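Local atomic coordinates of ubiquitin and WLM domain-containing metalloprotease SPCC1442.07c (Schizosaccharomyces pombe, PDB entry 5JIG), a protein that probably cleaves DNA-bound proteins as a DNA-dependent metalloendopeptidase of the WLM family, helping to repair toxic DNA-protein cross-links. Residues G64-L75 against V91-N102. Residues are numbered along the deposited sequence; the frame is centred on the assembly and turned at random.
With NI (nickel (II) ion), chain B.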
loop_
_atom_site.group_PDB
_atom_site.type_symbol
_atom_site.label_atom_id
_atom_site.label_comp_id
_atom_site.label_asym_id
_atom_site.label_seq_id
_atom_site.Cartn_x
_atom_site.Cartn_y
_atom_site.Cartn_z
ATOM N N GLY A 64 -0.147 -4.293 -7.969
ATOM C CA GLY A 64 0.173 -4.589 -6.595
ATOM C C GLY A 64 0.048 -6.080 -6.358
ATOM O O GLY A 64 -0.486 -6.797 -7.195
ATOM N N LEU A 65 0.571 -6.507 -5.216
ATOM C CA LEU A 65 0.547 -7.899 -4.781
ATOM C C LEU A 65 0.376 -7.943 -3.271
ATOM O O LEU A 65 0.902 -7.113 -2.567
ATOM C CB LEU A 65 1.905 -8.591 -5.088
ATOM C CG LEU A 65 2.263 -8.691 -6.509
ATOM C CD1 LEU A 65 3.773 -9.030 -6.695
ATOM C CD2 LEU A 65 1.396 -9.711 -7.200
ATOM N N ASN A 66 -0.321 -8.983 -2.795
ATOM C CA ASN A 66 -0.361 -9.291 -1.387
ATOM C C ASN A 66 0.009 -10.761 -1.225
ATOM O O ASN A 66 -0.737 -11.637 -1.657
ATOM C CB ASN A 66 -1.733 -9.044 -0.802
ATOM C CG ASN A 66 -1.784 -9.349 0.682
ATOM O OD1 ASN A 66 -1.155 -10.323 1.108
ATOM N ND2 ASN A 66 -2.459 -8.536 1.474
ATOM N N HIS A 67 1.185 -11.007 -0.675
ATOM C CA HIS A 67 1.661 -12.366 -0.444
ATOM C C HIS A 67 1.298 -12.825 0.974
ATOM O O HIS A 67 1.654 -12.188 1.960
ATOM C CB HIS A 67 3.153 -12.476 -0.645
ATOM C CG HIS A 67 3.632 -11.951 -1.939
ATOM N ND1 HIS A 67 3.196 -12.448 -3.150
ATOM C CD2 HIS A 67 4.532 -11.001 -2.200
ATOM C CE1 HIS A 67 3.842 -11.789 -4.096
ATOM N NE2 HIS A 67 4.657 -10.909 -3.553
ATOM N N ASN A 68 0.637 -13.978 1.037
ATOM C CA ASN A 68 0.340 -14.654 2.297
ATOM C C ASN A 68 -0.365 -13.769 3.306
ATOM O O ASN A 68 0.008 -13.677 4.476
ATOM C CB ASN A 68 1.621 -15.276 2.878
ATOM C CG ASN A 68 2.356 -16.184 1.913
ATOM O OD1 ASN A 68 1.701 -17.124 1.295
ATOM N ND2 ASN A 68 3.608 -15.996 1.710
ATOM N N GLN A 69 -1.427 -13.129 2.843
ATOM C CA GLN A 69 -2.332 -12.369 3.728
ATOM C C GLN A 69 -1.576 -11.364 4.563
ATOM O O GLN A 69 -1.736 -11.272 5.777
ATOM C CB GLN A 69 -3.181 -13.279 4.617
ATOM C CG GLN A 69 -4.127 -14.144 3.833
ATOM C CD GLN A 69 -4.915 -15.112 4.622
ATOM O OE1 GLN A 69 -6.094 -15.158 4.390
ATOM N NE2 GLN A 69 -4.325 -16.004 5.317
ATOM N N GLY A 70 -0.768 -10.591 3.863
ATOM C CA GLY A 70 -0.122 -9.494 4.498
ATOM C C GLY A 70 1.270 -9.745 5.052
ATOM O O GLY A 70 1.779 -8.919 5.758
ATOM N N ALA A 71 1.883 -10.873 4.703
ATOM C CA ALA A 71 3.291 -11.046 5.031
ATOM C C ALA A 71 4.147 -10.054 4.260
ATOM O O ALA A 71 5.171 -9.589 4.747
ATOM C CB ALA A 71 3.749 -12.448 4.669
ATOM N N HIS A 72 3.735 -9.724 3.059
ATOM C CA HIS A 72 4.498 -8.860 2.159
ATOM C C HIS A 72 3.533 -8.281 1.128
ATOM O O HIS A 72 2.848 -9.033 0.458
ATOM C CB HIS A 72 5.598 -9.704 1.482
ATOM C CG HIS A 72 6.455 -8.969 0.513
ATOM N ND1 HIS A 72 7.332 -9.611 -0.337
ATOM C CD2 HIS A 72 6.666 -7.644 0.255
ATOM C CE1 HIS A 72 8.007 -8.694 -1.028
ATOM N NE2 HIS A 72 7.633 -7.488 -0.682
ATOM N N ILE A 73 3.507 -6.945 1.044
ATOM C CA ILE A 73 2.752 -6.265 -0.005
ATOM C C ILE A 73 3.758 -5.594 -0.946
ATOM O O ILE A 73 4.754 -5.014 -0.481
ATOM C CB ILE A 73 1.739 -5.273 0.602
ATOM C CG1 ILE A 73 0.626 -6.063 1.269
ATOM C CG2 ILE A 73 1.211 -4.306 -0.446
ATOM C CD1 ILE A 73 -0.366 -5.223 2.070
ATOM N N GLU A 74 3.486 -5.698 -2.241
ATOM C CA GLU A 74 4.294 -5.043 -3.259
ATOM C C GLU A 74 3.414 -4.061 -4.037
ATOM O O GLU A 74 2.215 -4.301 -4.244
ATOM C CB GLU A 74 4.944 -5.969 -4.242
ATOM C CG GLU A 74 5.601 -7.177 -3.639
ATOM C CD GLU A 74 6.489 -7.916 -4.589
ATOM O OE1 GLU A 74 7.088 -7.274 -5.481
ATOM O OE2 GLU A 74 6.589 -9.161 -4.424
ATOM N N LEU A 75 4.018 -2.947 -4.463
ATOM C CA LEU A 75 3.305 -1.914 -5.227
ATOM C C LEU A 75 4.171 -1.495 -6.400
ATOM O O LEU A 75 5.346 -1.161 -6.239
ATOM C CB LEU A 75 3.084 -0.658 -4.378
ATOM C CG LEU A 75 2.230 -0.848 -3.132
ATOM C CD1 LEU A 75 2.309 0.414 -2.319
ATOM C CD2 LEU A 75 0.782 -1.215 -3.457
ATOM N N VAL A 91 -1.791 4.913 -6.635
ATOM C CA VAL A 91 -1.014 3.939 -5.851
ATOM C C VAL A 91 -1.565 3.744 -4.469
ATOM O O VAL A 91 -1.641 2.602 -3.978
ATOM C CB VAL A 91 0.479 4.333 -5.860
ATOM C CG1 VAL A 91 1.278 3.412 -4.922
ATOM C CG2 VAL A 91 1.034 4.263 -7.284
ATOM N N LYS A 92 -1.994 4.811 -3.807
ATOM C CA LYS A 92 -2.635 4.666 -2.503
ATOM C C LYS A 92 -3.847 3.745 -2.587
ATOM O O LYS A 92 -4.058 2.912 -1.707
ATOM C CB LYS A 92 -2.982 6.042 -1.930
ATOM C CG LYS A 92 -3.744 5.974 -0.614
ATOM C CD LYS A 92 -3.973 7.319 0.005
ATOM C CE LYS A 92 -4.904 7.268 1.176
ATOM N NZ LYS A 92 -4.983 8.509 1.944
ATOM N N SER A 93 -4.661 3.917 -3.607
ATOM C CA SER A 93 -5.823 3.062 -3.757
ATOM C C SER A 93 -5.439 1.620 -4.043
ATOM O O SER A 93 -6.075 0.696 -3.524
ATOM C CB SER A 93 -6.723 3.601 -4.875
ATOM O OG SER A 93 -7.895 2.819 -4.979
ATOM N N THR A 94 -4.401 1.381 -4.831
ATOM C CA THR A 94 -3.867 0.040 -4.997
ATOM C C THR A 94 -3.397 -0.544 -3.660
ATOM O O THR A 94 -3.665 -1.704 -3.356
ATOM C CB THR A 94 -2.768 -0.008 -6.045
ATOM O OG1 THR A 94 -3.316 0.366 -7.304
ATOM C CG2 THR A 94 -2.086 -1.358 -6.128
ATOM N N LEU A 95 -2.762 0.257 -2.832
ATOM C CA LEU A 95 -2.351 -0.226 -1.500
ATOM C C LEU A 95 -3.555 -0.640 -0.677
ATOM O O LEU A 95 -3.534 -1.663 0.012
ATOM C CB LEU A 95 -1.500 0.810 -0.789
ATOM C CG LEU A 95 -1.045 0.424 0.631
ATOM C CD1 LEU A 95 -0.336 -0.920 0.684
ATOM C CD2 LEU A 95 -0.170 1.532 1.198
ATOM N N ILE A 96 -4.641 0.159 -0.709
ATOM C CA ILE A 96 -5.854 -0.225 0.014
ATOM C C ILE A 96 -6.423 -1.526 -0.522
ATOM O O ILE A 96 -6.873 -2.363 0.263
ATOM C CB ILE A 96 -6.861 0.954 0.028
ATOM C CG1 ILE A 96 -6.248 2.148 0.756
ATOM C CG2 ILE A 96 -8.165 0.508 0.617
ATOM C CD1 ILE A 96 -7.070 3.412 0.754
ATOM N N HIS A 97 -6.400 -1.713 -1.844
ATOM C CA HIS A 97 -6.797 -2.968 -2.438
ATOM C C HIS A 97 -5.957 -4.110 -1.848
ATOM O O HIS A 97 -6.512 -5.139 -1.399
ATOM C CB HIS A 97 -6.634 -2.862 -3.966
ATOM C CG HIS A 97 -6.907 -4.130 -4.687
ATOM N ND1 HIS A 97 -7.905 -4.240 -5.633
ATOM C CD2 HIS A 97 -6.318 -5.349 -4.662
ATOM C CE1 HIS A 97 -7.869 -5.468 -6.129
ATOM N NE2 HIS A 97 -6.937 -6.185 -5.555
ATOM N N GLU A 98 -4.637 -3.966 -1.855
ATOM C CA GLU A 98 -3.802 -5.026 -1.317
ATOM C C GLU A 98 -4.066 -5.274 0.169
ATOM O O GLU A 98 -4.104 -6.446 0.587
ATOM C CB GLU A 98 -2.324 -4.803 -1.571
ATOM C CG GLU A 98 -1.925 -4.526 -3.023
ATOM C CD GLU A 98 -2.486 -5.352 -4.051
ATOM O OE1 GLU A 98 -2.908 -6.484 -3.765
ATOM O OE2 GLU A 98 -2.481 -4.848 -5.213
ATOM N N LEU A 99 -4.261 -4.253 0.950
ATOM C CA LEU A 99 -4.585 -4.457 2.361
ATOM C C LEU A 99 -5.886 -5.232 2.539
ATOM O O LEU A 99 -6.015 -6.033 3.465
ATOM C CB LEU A 99 -4.659 -3.124 3.084
ATOM C CG LEU A 99 -3.300 -2.442 3.329
ATOM C CD1 LEU A 99 -3.521 -1.022 3.785
ATOM C CD2 LEU A 99 -2.464 -3.192 4.370
ATOM N N THR A 100 -6.874 -4.987 1.662
ATOM C CA THR A 100 -8.132 -5.695 1.726
ATOM C C THR A 100 -7.928 -7.192 1.596
ATOM O O THR A 100 -8.640 -8.008 2.193
ATOM C CB THR A 100 -9.087 -5.145 0.631
ATOM O OG1 THR A 100 -9.270 -3.755 0.774
ATOM C CG2 THR A 100 -10.462 -5.755 0.758
ATOM N N HIS A 101 -6.931 -7.611 0.809
ATOM C CA HIS A 101 -6.548 -8.994 0.653
ATOM C C HIS A 101 -5.935 -9.605 1.931
ATOM O O HIS A 101 -5.735 -10.823 1.983
ATOM C CB HIS A 101 -5.575 -9.206 -0.491
ATOM C CG HIS A 101 -6.187 -9.118 -1.870
ATOM N ND1 HIS A 101 -7.219 -9.920 -2.285
ATOM C CD2 HIS A 101 -5.783 -8.427 -2.958
ATOM C CE1 HIS A 101 -7.437 -9.670 -3.568
ATOM N NE2 HIS A 101 -6.579 -8.788 -4.026
ATOM N N ASN A 102 -5.689 -8.826 2.974
ATOM C CA ASN A 102 -5.380 -9.422 4.276
ATOM C C ASN A 102 -6.539 -10.257 4.773
ATOM O O ASN A 102 -6.318 -11.187 5.566
ATOM C CB ASN A 102 -5.030 -8.385 5.299
ATOM C CG ASN A 102 -3.677 -7.728 5.078
ATOM O OD1 ASN A 102 -2.882 -8.162 4.251
ATOM N ND2 ASN A 102 -3.383 -6.683 5.833
HETATM NI NI NI B . -6.331 -8.119 -5.973
HETATM O O HOH W 1 -6.847 -13.153 7.131
HETATM O O HOH W 2 -5.435 -9.962 -6.573
HETATM O O HOH W 3 -5.727 -7.462 -7.954
#
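The amide of Asn66 stands nearly square to that of Asn102, their planes 86° apart, and both acceptors of its ND2 lie close to its own plane: one N-H runs almost straight to Glu98 O at 2.8 Å, the other to Asn102 OD1. The His101 ring has Glu98 OE1 at its edge, in plane. Asn66 OD1 accepts from Gly70 N, which lies in its carbonyl plane on a lone pair. Thus the hairpin of strands 64-67 and 72-75 is tied to the HExxH helix of the WLM metalloprotease domain and the residues that follow it. CG of Asn66 anti to its backbone nitrogen (chi1 -179°) carries the amide across to the helix. A leucine here would probably leave Glu98 O and Asn102 OD1 without this donor and the turn at Gly70 less firmly fixed. Glu98, the predicted catalytic residue, bends at chi2 alongside the Gly64-Asn66 backbone. His97 and His101 bind nickel through NE2, with His107 completing the protein ligands at the catalytic zinc site; His101 ND1 is hydrogen-bonded to His104 O. Away from the metal, Ile73 CD1 meets Leu99 CD2 at 3.7 Å, and Leu75 packs across Leu95. Glu98 OE2 comes within 3.0 Å of Gly64 CA, where a CB would clash.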